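Lipolytic enzyme, G-D-S-L family (Bacteroides thetaiotaomicron, PDB 7BR2) is a gut-bacterial serine esterase of the SGNH hydrolase superfamily, an enzyme that metabolizes the drug diltiazem. Local coordinates at residues L355-Y358 and R359-E363; R367-A370 and W371-G375; A385-R388 and K389-E392; R407-L410 and Y411-M414. One frame throughout, in Å; residues are numbered along the deposited sequence.

Contact 1: L355-Y358 and R359-E363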
loop_
_atom_site.group_PDB
_atom_site.type_symbol
_atom_site.label_atom_id
_atom_site.label_comp_id
_atom_site.label_asym_id
_atom_site.label_seq_id
_atom_site.Cartn_x
_atom_site.Cartn_y
_atom_site.Cartn_z
ATOM N N LEU A 355 3.972 3.649 -13.943
ATOM C CA LEU A 355 5.371 3.896 -13.594
ATOM C C LEU A 355 5.708 3.315 -12.226
ATOM O O LEU A 355 6.760 2.669 -12.044
ATOM C CB LEU A 355 5.652 5.403 -13.623
ATOM C CG LEU A 355 5.635 6.027 -15.025
ATOM C CD1 LEU A 355 5.572 7.543 -14.959
ATOM C CD2 LEU A 355 6.850 5.582 -15.834
ATOM N N ASN A 356 4.804 3.513 -11.254
ATOM C CA ASN A 356 5.038 3.046 -9.894
ATOM C C ASN A 356 5.068 1.526 -9.826
ATOM O O ASN A 356 5.835 0.952 -9.046
ATOM C CB ASN A 356 3.962 3.601 -8.969
ATOM C CG ASN A 356 4.178 3.206 -7.526
ATOM O OD1 ASN A 356 5.255 3.431 -6.967
ATOM N ND2 ASN A 356 3.161 2.590 -6.915
ATOM N N GLU A 357 4.243 0.853 -10.637
ATOM C CA GLU A 357 4.261 -0.615 -10.666
ATOM C C GLU A 357 5.561 -1.158 -11.286
ATOM O O GLU A 357 6.153 -2.119 -10.765
ATOM C CB GLU A 357 3.015 -1.114 -11.408
ATOM C CG GLU A 357 3.005 -2.588 -11.791
ATOM C CD GLU A 357 2.858 -3.537 -10.614
ATOM O OE1 GLU A 357 2.408 -3.097 -9.528
ATOM O OE2 GLU A 357 3.202 -4.737 -10.781
ATOM N N TYR A 358 6.030 -0.545 -12.383
ATOM C CA TYR A 358 7.352 -0.894 -12.923
ATOM C C TYR A 358 8.425 -0.788 -11.843
ATOM O O TYR A 358 9.279 -1.681 -11.677
ATOM C CB TYR A 358 7.729 0.046 -14.073
ATOM C CG TYR A 358 7.067 -0.185 -15.410
ATOM C CD1 TYR A 358 7.069 -1.442 -16.005
ATOM C CD2 TYR A 358 6.481 0.862 -16.105
ATOM C CE1 TYR A 358 6.491 -1.651 -17.239
ATOM C CE2 TYR A 358 5.886 0.653 -17.349
ATOM C CZ TYR A 358 5.895 -0.604 -17.901
ATOM O OH TYR A 358 5.316 -0.838 -19.125
ATOM N N ARG A 359 8.393 0.330 -11.107
ATOM C CA ARG A 359 9.330 0.560 -10.009
ATOM C C ARG A 359 9.221 -0.529 -8.952
ATOM O O ARG A 359 10.235 -1.082 -8.503
ATOM C CB ARG A 359 9.068 1.939 -9.391
ATOM C CG ARG A 359 9.909 2.248 -8.165
ATOM C CD ARG A 359 9.140 3.139 -7.186
ATOM N NE ARG A 359 7.936 2.494 -6.652
ATOM C CZ ARG A 359 7.936 1.571 -5.691
ATOM N NH1 ARG A 359 9.082 1.176 -5.154
ATOM N NH2 ARG A 359 6.786 1.049 -5.262
ATOM N N TRP A 360 7.990 -0.859 -8.555
ATOM C CA TRP A 360 7.780 -1.889 -7.546
ATOM C C TRP A 360 8.400 -3.217 -7.980
ATOM O O TRP A 360 9.013 -3.917 -7.160
ATOM C CB TRP A 360 6.280 -2.033 -7.256
ATOM C CG TRP A 360 5.935 -3.176 -6.358
ATOM C CD1 TRP A 360 5.868 -3.161 -4.992
ATOM C CD2 TRP A 360 5.625 -4.517 -6.766
ATOM N NE1 TRP A 360 5.521 -4.410 -4.526
ATOM C CE2 TRP A 360 5.377 -5.262 -5.594
ATOM C CE3 TRP A 360 5.541 -5.157 -8.003
ATOM C CZ2 TRP A 360 5.050 -6.625 -5.625
ATOM C CZ3 TRP A 360 5.210 -6.516 -8.035
ATOM C CH2 TRP A 360 4.968 -7.230 -6.852
ATOM N N GLU A 361 8.290 -3.561 -9.274
ATOM C CA GLU A 361 8.887 -4.811 -9.767
ATOM C C GLU A 361 10.408 -4.798 -9.644
ATOM O O GLU A 361 11.027 -5.780 -9.187
ATOM C CB GLU A 361 8.490 -5.053 -11.226
ATOM C CG GLU A 361 7.109 -5.662 -11.401
ATOM C CD GLU A 361 6.602 -5.603 -12.838
ATOM O OE1 GLU A 361 7.436 -5.672 -13.771
ATOM O OE2 GLU A 361 5.358 -5.461 -13.026
ATOM N N LEU A 362 11.032 -3.688 -10.058
ATOM C CA LEU A 362 12.478 -3.565 -9.886
ATOM C C LEU A 362 12.868 -3.746 -8.420
ATOM O O LEU A 362 13.782 -4.530 -8.075
ATOM C CB LEU A 362 12.934 -2.204 -10.405
ATOM C CG LEU A 362 13.049 -2.094 -11.922
ATOM C CD1 LEU A 362 13.199 -0.621 -12.382
ATOM C CD2 LEU A 362 14.189 -2.950 -12.433
ATOM N N GLU A 363 12.133 -3.075 -7.526
ATOM C CA GLU A 363 12.437 -3.211 -6.102
ATOM C C GLU A 363 12.308 -4.662 -5.649
ATOM O O GLU A 363 13.110 -5.137 -4.832
ATOM C CB GLU A 363 11.535 -2.299 -5.270
ATOM C CG GLU A 363 11.975 -2.196 -3.815
ATOM C CD GLU A 363 11.062 -1.314 -2.960
ATOM O OE1 GLU A 363 9.890 -1.088 -3.352
ATOM O OE2 GLU A 363 11.535 -0.850 -1.893
#

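Contact 2: R367-A370 and W371-G375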
loop_
_atom_site.group_PDB
_atom_site.type_symbol
_atom_site.label_atom_id
_atom_site.label_comp_id
_atom_site.label_asym_id
_atom_site.label_seq_id
_atom_site.Cartn_x
_atom_site.Cartn_y
_atom_site.Cartn_z
ATOM N N ARG A 367 14.629 -7.299 -3.494
ATOM C CA ARG A 367 14.200 -8.108 -2.349
ATOM C C ARG A 367 14.635 -9.572 -2.503
ATOM O O ARG A 367 14.970 -10.244 -1.514
ATOM C CB ARG A 367 12.678 -8.048 -2.174
ATOM C CG ARG A 367 12.087 -6.676 -1.830
ATOM C CD ARG A 367 12.998 -5.876 -0.946
ATOM N NE ARG A 367 13.039 -6.402 0.406
ATOM C CZ ARG A 367 14.032 -6.185 1.256
ATOM N NH1 ARG A 367 13.986 -6.707 2.478
ATOM N NH2 ARG A 367 15.072 -5.455 0.875
ATOM N N GLU A 368 14.606 -10.091 -3.734
ATOM C CA GLU A 368 15.131 -11.435 -3.989
ATOM C C GLU A 368 16.626 -11.492 -3.680
ATOM O O GLU A 368 17.130 -12.458 -3.075
ATOM C CB GLU A 368 14.865 -11.837 -5.445
ATOM C CG GLU A 368 13.387 -11.930 -5.831
ATOM C CD GLU A 368 12.721 -13.199 -5.321
ATOM O OE1 GLU A 368 13.436 -14.184 -5.059
ATOM O OE2 GLU A 368 11.486 -13.218 -5.151
ATOM N N TYR A 369 17.353 -10.446 -4.065
ATOM C CA TYR A 369 18.770 -10.420 -3.718
ATOM C C TYR A 369 18.952 -10.424 -2.201
ATOM O O TYR A 369 19.797 -11.158 -1.671
ATOM C CB TYR A 369 19.444 -9.214 -4.377
ATOM C CG TYR A 369 20.773 -8.817 -3.776
ATOM C CD1 TYR A 369 21.954 -9.486 -4.119
ATOM C CD2 TYR A 369 20.857 -7.744 -2.887
ATOM C CE1 TYR A 369 23.182 -9.110 -3.571
ATOM C CE2 TYR A 369 22.070 -7.362 -2.338
ATOM C CZ TYR A 369 23.235 -8.047 -2.681
ATOM O OH TYR A 369 24.438 -7.646 -2.133
ATOM N N ALA A 370 18.131 -9.647 -1.487
ATOM C CA ALA A 370 18.211 -9.617 -0.027
ATOM C C ALA A 370 17.936 -10.988 0.583
ATOM O O ALA A 370 18.544 -11.352 1.597
ATOM C CB ALA A 370 17.245 -8.573 0.545
ATOM N N TRP A 371 16.984 -11.744 0.022
ATOM C CA TRP A 371 16.816 -13.106 0.520
ATOM C C TRP A 371 18.097 -13.904 0.314
ATOM O O TRP A 371 18.541 -14.628 1.211
ATOM C CB TRP A 371 15.654 -13.850 -0.136
ATOM C CG TRP A 371 15.564 -15.226 0.497
ATOM C CD1 TRP A 371 14.854 -15.568 1.614
ATOM C CD2 TRP A 371 16.281 -16.414 0.108
ATOM N NE1 TRP A 371 15.059 -16.884 1.921
ATOM C CE2 TRP A 371 15.933 -17.428 1.020
ATOM C CE3 TRP A 371 17.175 -16.717 -0.925
ATOM C CZ2 TRP A 371 16.446 -18.722 0.931
ATOM C CZ3 TRP A 371 17.686 -18.007 -1.008
ATOM C CH2 TRP A 371 17.319 -18.989 -0.087
ATOM N N CYS A 372 18.712 -13.796 -0.864
ATOM C CA CYS A 372 19.967 -14.522 -1.048
ATOM C C CYS A 372 20.960 -14.164 0.049
ATOM O O CYS A 372 21.609 -15.043 0.637
ATOM C CB CYS A 372 20.552 -14.241 -2.438
ATOM S SG CYS A 372 19.580 -15.044 -3.740
ATOM N N GLN A 373 20.995 -12.889 0.421
ATOM C CA GLN A 373 22.024 -12.453 1.357
ATOM C C GLN A 373 21.724 -12.912 2.779
ATOM O O GLN A 373 22.594 -13.482 3.443
ATOM C CB GLN A 373 22.200 -10.930 1.299
ATOM C CG GLN A 373 22.999 -10.457 0.070
ATOM C CD GLN A 373 24.434 -11.012 0.014
ATOM O OE1 GLN A 373 24.914 -11.611 0.971
ATOM N NE2 GLN A 373 25.122 -10.787 -1.109
ATOM N N PHE A 374 20.514 -12.647 3.279
ATOM C CA PHE A 374 20.227 -12.942 4.681
ATOM C C PHE A 374 19.605 -14.321 4.902
ATOM O O PHE A 374 19.788 -14.912 5.975
ATOM C CB PHE A 374 19.327 -11.847 5.261
ATOM C CG PHE A 374 19.963 -10.500 5.228
ATOM C CD1 PHE A 374 20.858 -10.116 6.208
ATOM C CD2 PHE A 374 19.692 -9.615 4.189
ATOM C CE1 PHE A 374 21.464 -8.864 6.155
ATOM C CE2 PHE A 374 20.287 -8.368 4.132
ATOM C CZ PHE A 374 21.179 -7.992 5.114
ATOM N N GLY A 375 18.901 -14.862 3.916
ATOM C CA GLY A 375 18.341 -16.188 4.027
ATOM C C GLY A 375 19.286 -17.311 3.651
ATOM O O GLY A 375 18.954 -18.473 3.893
#

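Contact 3: A385-R388 and K389-E392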
loop_
_atom_site.group_PDB
_atom_site.type_symbol
_atom_site.label_atom_id
_atom_site.label_comp_id
_atom_site.label_asym_id
_atom_site.label_seq_id
_atom_site.Cartn_x
_atom_site.Cartn_y
_atom_site.Cartn_z
ATOM N N ALA A 385 29.467 -10.839 0.711
ATOM C CA ALA A 385 30.759 -11.218 0.139
ATOM C C ALA A 385 30.793 -10.928 -1.360
ATOM O O ALA A 385 31.713 -10.261 -1.851
ATOM C CB ALA A 385 31.050 -12.697 0.413
ATOM N N ASN A 386 29.780 -11.403 -2.090
ATOM C CA ASN A 386 29.593 -11.117 -3.511
ATOM C C ASN A 386 30.866 -11.394 -4.302
ATOM O O ASN A 386 31.302 -10.588 -5.129
ATOM C CB ASN A 386 29.109 -9.672 -3.705
ATOM C CG ASN A 386 27.681 -9.470 -3.216
ATOM O OD1 ASN A 386 26.862 -10.379 -3.268
ATOM N ND2 ASN A 386 27.395 -8.298 -2.704
ATOM N N ASP A 387 31.460 -12.561 -4.044
ATOM C CA ASP A 387 32.765 -12.909 -4.594
ATOM C C ASP A 387 32.782 -14.383 -4.992
ATOM O O ASP A 387 31.759 -15.071 -4.961
ATOM C CB ASP A 387 33.872 -12.617 -3.569
ATOM C CG ASP A 387 33.643 -13.335 -2.237
ATOM O OD1 ASP A 387 32.738 -14.200 -2.131
ATOM O OD2 ASP A 387 34.397 -13.072 -1.297
ATOM N N ARG A 388 33.986 -14.883 -5.307
ATOM C CA ARG A 388 34.138 -16.255 -5.779
ATOM C C ARG A 388 33.798 -17.260 -4.689
ATOM O O ARG A 388 33.221 -18.313 -4.976
ATOM C CB ARG A 388 35.556 -16.496 -6.301
ATOM C CG ARG A 388 35.888 -17.967 -6.595
ATOM C CD ARG A 388 35.032 -18.564 -7.723
ATOM N NE ARG A 388 34.863 -17.616 -8.822
ATOM C CZ ARG A 388 34.058 -17.784 -9.868
ATOM N NH1 ARG A 388 33.335 -18.884 -10.000
ATOM N NH2 ARG A 388 33.990 -16.843 -10.795
ATOM N N LYS A 389 34.154 -16.972 -3.431
ATOM C CA LYS A 389 33.763 -17.906 -2.383
ATOM C C LYS A 389 32.243 -17.929 -2.199
ATOM O O LYS A 389 31.673 -18.983 -1.877
ATOM C CB LYS A 389 34.471 -17.584 -1.070
ATOM C CG LYS A 389 34.228 -18.678 -0.017
ATOM C CD LYS A 389 34.856 -18.333 1.327
ATOM C CE LYS A 389 34.830 -19.516 2.294
ATOM N NZ LYS A 389 36.203 -19.720 2.893
ATOM N N ALA A 390 31.568 -16.797 -2.415
ATOM C CA ALA A 390 30.108 -16.803 -2.400
ATOM C C ALA A 390 29.561 -17.717 -3.493
ATOM O O ALA A 390 28.668 -18.540 -3.246
ATOM C CB ALA A 390 29.567 -15.381 -2.575
ATOM N N ILE A 391 30.095 -17.575 -4.713
ATOM C CA ILE A 391 29.680 -18.418 -5.828
ATOM C C ILE A 391 29.908 -19.886 -5.504
ATOM O O ILE A 391 29.068 -20.743 -5.812
ATOM C CB ILE A 391 30.409 -18.011 -7.119
ATOM C CG1 ILE A 391 30.045 -16.583 -7.526
ATOM C CG2 ILE A 391 30.110 -19.008 -8.241
ATOM C CD1 ILE A 391 30.939 -16.008 -8.637
ATOM N N GLU A 392 31.058 -20.199 -4.904
ATOM C CA GLU A 392 31.405 -21.587 -4.619
ATOM C C GLU A 392 30.434 -22.198 -3.619
ATOM O O GLU A 392 29.966 -23.328 -3.804
ATOM C CB GLU A 392 32.846 -21.669 -4.108
ATOM C CG GLU A 392 33.868 -21.725 -5.228
ATOM C CD GLU A 392 35.279 -21.431 -4.766
ATOM O OE1 GLU A 392 35.495 -21.274 -3.545
ATOM O OE2 GLU A 392 36.174 -21.347 -5.639
#

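Contact 4: R407-L410 and Y411-M414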
loop_
_atom_site.group_PDB
_atom_site.type_symbol
_atom_site.label_atom_id
_atom_site.label_comp_id
_atom_site.label_asym_id
_atom_site.label_seq_id
_atom_site.Cartn_x
_atom_site.Cartn_y
_atom_site.Cartn_z
ATOM N N ARG A 407 16.952 -18.903 -7.368
ATOM C CA ARG A 407 17.479 -17.550 -7.409
ATOM C C ARG A 407 18.925 -17.450 -7.873
ATOM O O ARG A 407 19.489 -16.356 -7.813
ATOM C CB ARG A 407 17.307 -16.859 -6.055
ATOM C CG ARG A 407 15.868 -16.466 -5.774
ATOM C CD ARG A 407 15.190 -17.238 -4.684
ATOM N NE ARG A 407 13.766 -16.935 -4.717
ATOM C CZ ARG A 407 12.890 -17.575 -5.485
ATOM N NH1 ARG A 407 13.292 -18.562 -6.265
ATOM N NH2 ARG A 407 11.610 -17.235 -5.466
ATOM N N ARG A 408 19.551 -18.548 -8.312
ATOM C CA ARG A 408 20.960 -18.475 -8.688
ATOM C C ARG A 408 21.189 -17.540 -9.877
ATOM O O ARG A 408 22.205 -16.841 -9.931
ATOM C CB ARG A 408 21.535 -19.856 -8.996
ATOM C CG ARG A 408 22.994 -19.747 -9.455
ATOM C CD ARG A 408 23.754 -21.063 -9.422
ATOM N NE ARG A 408 23.001 -22.144 -10.037
ATOM C CZ ARG A 408 23.483 -23.371 -10.206
ATOM N NH1 ARG A 408 24.718 -23.651 -9.798
ATOM N NH2 ARG A 408 22.738 -24.312 -10.782
ATOM N N ASP A 409 20.312 -17.571 -10.878
ATOM C CA ASP A 409 20.486 -16.674 -12.020
ATOM C C ASP A 409 20.390 -15.207 -11.577
ATOM O O ASP A 409 21.273 -14.370 -11.874
ATOM C CB ASP A 409 19.438 -17.013 -13.086
ATOM C CG ASP A 409 19.603 -16.192 -14.349
ATOM O OD1 ASP A 409 20.748 -16.084 -14.827
ATOM O OD2 ASP A 409 18.597 -15.661 -14.869
ATOM N N LEU A 410 19.337 -14.893 -10.818
ATOM C CA LEU A 410 19.184 -13.553 -10.292
ATOM C C LEU A 410 20.388 -13.172 -9.445
ATOM O O LEU A 410 20.881 -12.049 -9.550
ATOM C CB LEU A 410 17.885 -13.438 -9.485
ATOM C CG LEU A 410 17.571 -12.049 -8.892
ATOM C CD1 LEU A 410 16.068 -11.750 -8.980
ATOM C CD2 LEU A 410 18.074 -11.888 -7.445
ATOM N N TYR A 411 20.886 -14.088 -8.605
ATOM C CA TYR A 411 22.020 -13.711 -7.766
ATOM C C TYR A 411 23.273 -13.467 -8.600
ATOM O O TYR A 411 24.082 -12.591 -8.268
ATOM C CB TYR A 411 22.307 -14.757 -6.687
ATOM C CG TYR A 411 23.520 -14.352 -5.874
ATOM C CD1 TYR A 411 23.430 -13.357 -4.916
ATOM C CD2 TYR A 411 24.767 -14.938 -6.097
ATOM C CE1 TYR A 411 24.540 -12.960 -4.186
ATOM C CE2 TYR A 411 25.891 -14.551 -5.364
ATOM C CZ TYR A 411 25.770 -13.561 -4.416
ATOM O OH TYR A 411 26.870 -13.167 -3.687
ATOM N N SER A 412 23.465 -14.245 -9.673
ATOM C CA SER A 412 24.635 -14.063 -10.528
ATOM C C SER A 412 24.612 -12.698 -11.198
ATOM O O SER A 412 25.673 -12.140 -11.513
ATOM C CB SER A 412 24.727 -15.202 -11.561
ATOM O OG SER A 412 23.826 -15.057 -12.645
ATOM N N LYS A 413 23.418 -12.137 -11.398
ATOM C CA LYS A 413 23.355 -10.744 -11.846
ATOM C C LYS A 413 23.508 -9.753 -10.681
ATOM O O LYS A 413 24.320 -8.824 -10.742
ATOM C CB LYS A 413 22.034 -10.490 -12.575
ATOM C CG LYS A 413 21.678 -11.560 -13.603
ATOM C CD LYS A 413 20.269 -11.356 -14.156
ATOM C CE LYS A 413 19.703 -12.625 -14.805
ATOM N NZ LYS A 413 18.192 -12.638 -14.793
ATOM N N MET A 414 22.734 -9.918 -9.619
ATOM C CA MET A 414 22.654 -8.870 -8.606
ATOM C C MET A 414 23.848 -8.839 -7.665
ATOM O O MET A 414 24.005 -7.854 -6.936
ATOM C CB MET A 414 21.347 -9.017 -7.817
ATOM C CG MET A 414 20.112 -8.693 -8.634
ATOM S SD MET A 414 19.981 -6.905 -9.028
ATOM C CE MET A 414 19.233 -6.308 -7.503
HETATM O O HOH W 1 23.292 -16.912 -14.705
#

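Contact 1: L355-Y358 and R359-E363
Arg359 reaches back along its own helix to Asn356, one turn earlier. Arg359 CB rests 3.4 Å from Asn356 O, against the backbone of the preceding turn. CG lies anti to the backbone N (chi1 175°), and bends at the next two torsions bring the chain round beside Asn356, CD passing the amide oxygen. Arg359 NE then donates to Asn356 OD1 over 2.9 Å. That oxygen sits at the guanidinium edge, close to its plane, but the NE donor stands above the amide plane, 35° out of it. NH2 adds a weak bond to the same oxygen, so two N-H groups share one acceptor. The remaining arm, Arg359 NH1, makes a 3.0 Å salt bridge to Glu363 OE1, one turn further on. An arginine suits this buried place because its edge can serve several acceptors at once, and the asparagine three residues earlier offers OD1 here while its ND2 donates to Ser37 O.

Glu357 and Trp360 lie side by side, pointing the same way, with Glu357 OE2 3.7 Å from Trp360 CE3. Glu357 OE2 also comes within 3.2 Å of Glu361 OE2, a crowding of like charges that its salt bridge to Arg34 probably relieves. Arg34 makes a cation-pi contact with Trp360, whose NE1 donates to Gly33 O. Between the turns run ordinary backbone bonds such as Glu361 N to Glu357 O. The arrangement is that of i to i+3 and i to i+4 polar pairing along an alpha-helix, here the long helix 344-377 where it packs against helix 35-46 of the SGNH hydrolase domain.

Contact 2: R367-A370 and W371-G375
Gln373 lies across the phenol of Tyr369, one helical turn earlier, and touches it in two ways. Its CG sits over one ring face, 4.0 Å from the centroid, in a CH-pi contact, while Gln373 NE2, beyond the rim but still above the ring plane, makes a weak bond to Tyr369 OH (3.4 Å). The amide and ring planes stand 72° apart. A bend at chi2 (-61°) carries the amide back toward the phenol oxygen. The firmer partners of both polar ends lie elsewhere: Tyr369 OH accepts from Asn386 ND2, and Gln373 OE1 from Phe384 N. Glutamine suits the place because its methylene can cover a ring while its amide still serves the backbone of the chain beyond. With a phenylalanine in place of Tyr369, Asn386 ND2 would probably lose its acceptor on this helix and Gln373 NE2 its weak partner.

All this belongs to helix 344-377 near its C-terminal end, where helix 408-414 packs against it and a wider pi-type turn begins at Gln373. Four backbone carbonyls are satisfied in the alpha-helical pattern: Trp371 N donates to Arg367 O, Cys372 N to Glu368 O, Gln373 N to Tyr369 O and Phe374 N to Ala370 O, the last at 2.9 Å and nearly straight (175°). Ala370 O also lies 3.3 Å from Phe374 CD2, at the ring edge. The small Ala370 has its CB 3.7 Å above one face of the Arg367 guanidinium, offset toward its rim; NE of that arginine donates to Gly58 O and NH1 pairs with Asp74. Glu368 is held by salt bridges to Arg407 and Arg364.

Contact 3: A385-R388 and K389-E392
The chain enters helix 388-397 through Asp387, whose extended backbone (phi -141°, psi -170°) follows a left-handed conformation at Asn386. From Arg388 onward the torsions are helical, and the first i to i+4 bonds run from Ile391 N to Asp387 O and from Glu392 N to Arg388 O.

Asp387 caps the helix. Its CG sits between the backbone N and the carbonyl carbon (chi1 56°), which folds the carboxylate over the first turn. Asp387 OD1 then accepts from Ala390 N at 2.9 Å, met nearly along its C-O axis, and Ala390 CB lies 3.4 Å from the same oxygen. A short acid fits because one carboxylate oxygen can meet an amide of the first turn, and its negative charge probably interacts well with the positive end of the helix dipole. Were an alanine to replace Asp387, Ala390 N would probably lose its side-chain acceptor and the start of the helix would be less firmly fixed.

Further out, Ile391 CD1 stands 3.7 Å above the centre of one face of the Arg388 guanidinium, while Ile391 CG2 approaches NH1. Bends at chi2 and chi3 fold the arginine back over this branched side chain, and the guanidinium face, which has no N-H pointing out of it, receives the methyl. Glu392 crosses Arg388 at about a right angle, with Glu392 OE2 3.5 Å from Arg388 CG; the charged ends stay apart, Arg388 NE and Glu392 OE2 being 5.1 Å from each other. Behind the cap, Ala385 CB meets Ala390 CB at 4.3 Å, a light apolar touch between two small residues. The whole is a classic N-cap, an aspartate preceding the first turn and accepting from the residue three positions on.

Contact 4: R407-L410 and Y411-M414
Asp409 and Lys413 form the salt bridge of this turn, with Lys413 NZ 3.1 Å from Asp409 OD2. The ammonium comes from above the carboxylate plane, 54° out of it, and Lys413 CE lies 3.2 Å from that same oxygen. The extended lysine, one turn on, is long enough to reach back over the helix surface to the short aspartate.

Among the hydrogen bonds, Asp409 O is gripped twice, by Lys413 N and by Ser412 OG at 2.8 Å. Serine can do this because chi1 (77°) places OG between its backbone N and carbonyl carbon, facing the preceding turn. A water donates to both Asp409 OD1 and Ser412 OG, bridging them. These are i to i+3 and i to i+4 pairings of the short helix 408-414, which lies against helix 344-377 and helix 388-397. Its remaining backbone bonds include Tyr411 N to Arg407 O and Met414 N to Leu410 O.

The apolar contact is on another side of the helix, where Leu410 CD2 meets Met414 CG at 4.0 Å. Leucine and the flexible methionine suit a flank that faces helix 344-377, Leu410 packing on Glu368 and Met414 on Phe366.

Overall arrangement
From the N terminus, the chain first builds the SGNH domain, whose helix 35-46 packs against contact 1 on helix 344-377, reached after the beta strands between 232 and 336. Contact 2 follows on the same helix, their centres about 18 Å apart. A loop then leads to contact 3, at the start of helix 388-397, and the chain goes on by way of helix 402-406 to contact 4 on helix 408-414. Each contact is local and closes no long loop; the four run in series, none nested or crossing. In space the last three converge through Asn386, the Arg407-Glu368 pair and Ala390 packing on Tyr411, joining helix 344-377, the loop leading into helix 388-397, and helix 408-414.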